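Local structure of HMTCP-1 (1A1X) at residues 67-72 with 79-84. The protein binds the PH domain of the kinases AKT1 and AKT2 and enhances their phosphorylation and activation. Sequence-based numbering, arbitrary orientation.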
loop_
_atom_site.group_PDB
_atom_site.type_symbol
_atom_site.label_atom_id
_atom_site.label_comp_id
_atom_site.label_asym_id
_atom_site.label_seq_id
_atom_site.Cartn_x
_atom_site.Cartn_y
_atom_site.Cartn_z
ATOM N N PRO A 67 -17.127 -9.444 3.890
ATOM C CA PRO A 67 -18.475 -9.566 3.327
ATOM C C PRO A 67 -18.692 -10.685 2.323
ATOM O O PRO A 67 -17.744 -11.312 1.842
ATOM C CB PRO A 67 -18.686 -8.198 2.685
ATOM C CG PRO A 67 -17.326 -7.896 2.138
ATOM C CD PRO A 67 -16.385 -8.341 3.249
ATOM N N LEU A 68 -19.966 -10.931 2.025
ATOM C CA LEU A 68 -20.362 -11.946 1.055
ATOM C C LEU A 68 -20.027 -11.445 -0.347
ATOM O O LEU A 68 -19.756 -12.237 -1.249
ATOM C CB LEU A 68 -21.870 -12.213 1.126
ATOM C CG LEU A 68 -22.492 -12.795 2.392
ATOM C CD1 LEU A 68 -23.989 -12.927 2.181
ATOM C CD2 LEU A 68 -21.890 -14.146 2.714
ATOM N N MET A 69 -20.044 -10.129 -0.525
ATOM C CA MET A 69 -19.750 -9.554 -1.826
ATOM C C MET A 69 -19.330 -8.096 -1.777
ATOM O O MET A 69 -19.722 -7.349 -0.881
ATOM C CB MET A 69 -20.973 -9.660 -2.730
ATOM C CG MET A 69 -22.158 -8.865 -2.220
ATOM S SD MET A 69 -22.939 -7.889 -3.508
ATOM C CE MET A 69 -22.091 -6.351 -3.312
ATOM N N TRP A 70 -18.553 -7.705 -2.782
ATOM C CA TRP A 70 -18.078 -6.338 -2.950
ATOM C C TRP A 70 -18.466 -5.969 -4.371
ATOM O O TRP A 70 -18.286 -6.773 -5.280
ATOM C CB TRP A 70 -16.554 -6.264 -2.826
ATOM C CG TRP A 70 -16.032 -6.062 -1.446
ATOM C CD1 TRP A 70 -16.273 -5.002 -0.626
ATOM C CD2 TRP A 70 -15.068 -6.880 -0.772
ATOM N NE1 TRP A 70 -15.505 -5.101 0.510
ATOM C CE2 TRP A 70 -14.754 -6.243 0.445
ATOM C CE3 TRP A 70 -14.430 -8.089 -1.087
ATOM C CZ2 TRP A 70 -13.826 -6.772 1.355
ATOM C CZ3 TRP A 70 -13.509 -8.619 -0.185
ATOM C CH2 TRP A 70 -13.216 -7.955 1.026
ATOM N N GLN A 71 -18.987 -4.764 -4.557
ATOM C CA GLN A 71 -19.393 -4.279 -5.867
ATOM C C GLN A 71 -18.711 -2.933 -6.077
ATOM O O GLN A 71 -18.807 -2.054 -5.224
ATOM C CB GLN A 71 -20.911 -4.110 -5.884
ATOM C CG GLN A 71 -21.504 -3.664 -7.202
ATOM C CD GLN A 71 -23.023 -3.546 -7.125
ATOM O OE1 GLN A 71 -23.565 -2.479 -6.827
ATOM N NE2 GLN A 71 -23.715 -4.654 -7.372
ATOM N N LEU A 72 -18.003 -2.777 -7.195
ATOM C CA LEU A 72 -17.314 -1.520 -7.484
ATOM C C LEU A 72 -18.294 -0.340 -7.436
ATOM O O LEU A 72 -19.357 -0.353 -8.064
ATOM C CB LEU A 72 -16.583 -1.605 -8.825
ATOM C CG LEU A 72 -15.523 -0.554 -9.162
ATOM C CD1 LEU A 72 -14.511 -0.398 -8.025
ATOM C CD2 LEU A 72 -14.819 -0.959 -10.461
ATOM N N MET A 79 -18.824 -1.251 -2.418
ATOM C CA MET A 79 -19.955 -1.307 -1.513
ATOM C C MET A 79 -20.219 -2.797 -1.317
ATOM O O MET A 79 -20.298 -3.539 -2.294
ATOM C CB MET A 79 -21.198 -0.630 -2.097
ATOM C CG MET A 79 -22.388 -0.703 -1.136
ATOM S SD MET A 79 -23.884 0.097 -1.696
ATOM C CE MET A 79 -23.654 1.719 -1.044
ATOM N N ASP A 80 -20.291 -3.242 -0.065
ATOM C CA ASP A 80 -20.545 -4.644 0.222
ATOM C C ASP A 80 -22.040 -4.950 0.322
ATOM O O ASP A 80 -22.881 -4.079 0.068
ATOM C CB ASP A 80 -19.791 -5.108 1.479
ATOM C CG ASP A 80 -20.219 -4.384 2.767
ATOM O OD1 ASP A 80 -21.353 -3.870 2.860
ATOM O OD2 ASP A 80 -19.404 -4.358 3.719
ATOM N N ASN A 81 -22.364 -6.176 0.719
ATOM C CA ASN A 81 -23.754 -6.602 0.846
ATOM C C ASN A 81 -24.524 -5.946 1.996
ATOM O O ASN A 81 -25.753 -5.980 2.012
ATOM C CB ASN A 81 -23.824 -8.118 0.954
ATOM C CG ASN A 81 -22.910 -8.646 2.004
ATOM O OD1 ASN A 81 -21.694 -8.666 1.828
ATOM N ND2 ASN A 81 -23.479 -9.031 3.136
ATOM N N ASN A 82 -23.807 -5.335 2.937
ATOM C CA ASN A 82 -24.432 -4.641 4.068
ATOM C C ASN A 82 -24.527 -3.128 3.825
ATOM O O ASN A 82 -24.863 -2.375 4.736
ATOM C CB ASN A 82 -23.631 -4.875 5.347
ATOM C CG ASN A 82 -23.570 -6.326 5.741
ATOM O OD1 ASN A 82 -22.540 -6.816 6.203
ATOM N ND2 ASN A 82 -24.677 -7.027 5.567
ATOM N N SER A 83 -24.203 -2.696 2.606
ATOM C CA SER A 83 -24.211 -1.282 2.202
ATOM C C SER A 83 -23.034 -0.464 2.725
ATOM O O SER A 83 -23.029 0.762 2.594
ATOM C CB SER A 83 -25.520 -0.574 2.579
ATOM O OG SER A 83 -26.550 -0.899 1.671
ATOM N N ARG A 84 -22.047 -1.130 3.317
ATOM C CA ARG A 84 -20.876 -0.435 3.833
ATOM C C ARG A 84 -19.901 -0.171 2.698
ATOM O O ARG A 84 -19.871 -0.913 1.720
ATOM C CB ARG A 84 -20.205 -1.265 4.911
ATOM C CG ARG A 84 -21.113 -1.570 6.060
ATOM C CD ARG A 84 -20.460 -2.542 7.006
ATOM N NE ARG A 84 -21.363 -2.938 8.085
ATOM C CZ ARG A 84 -21.417 -4.164 8.595
ATOM N NH1 ARG A 84 -20.620 -5.115 8.120
ATOM N NH2 ARG A 84 -22.267 -4.438 9.579
#
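Pro-67 lays its CB 3.5 Å from CB of Asp-80, the two side chains crossing at about a right angle, while its CG sits over the centre of one face of the Trp-70 ring. The backbone N of Leu-68 gives a weak, bent hydrogen bond to OD1 of Asn-81 (129° at the hydrogen), and N of Met-69 a straighter one to the same oxygen at 3.2 Å, from above the amide's carbonyl plane. With CG between its backbone N and carbonyl carbon (chi1 51°), Asn-81 has OD1 within reach of both N-H groups; an alanine here would probably leave them without their shared acceptor. Met-69 bends at chi2 and chi3, bringing CE to 3.5 Å from O of Met-79. The two segments belong to the antiparallel hairpin of strands 69-73 and 77-80, part of the closed beta-barrel of the TCL1 family. Trp-70 sends its ring to the side of the sheet that carries Asp-80, whose OD2 is hydrogen-bonded to NE1 of Trp-86; Asp-80 OD1 accepts hydrogen bonds from N of Asn-82, making an Asx turn, and N of Arg-84, from opposite faces of the carboxylate plane. Gln-71 and Met-79 form an antiparallel hydrogen-bonded pair, N to O and O to N, both 2.9 Å.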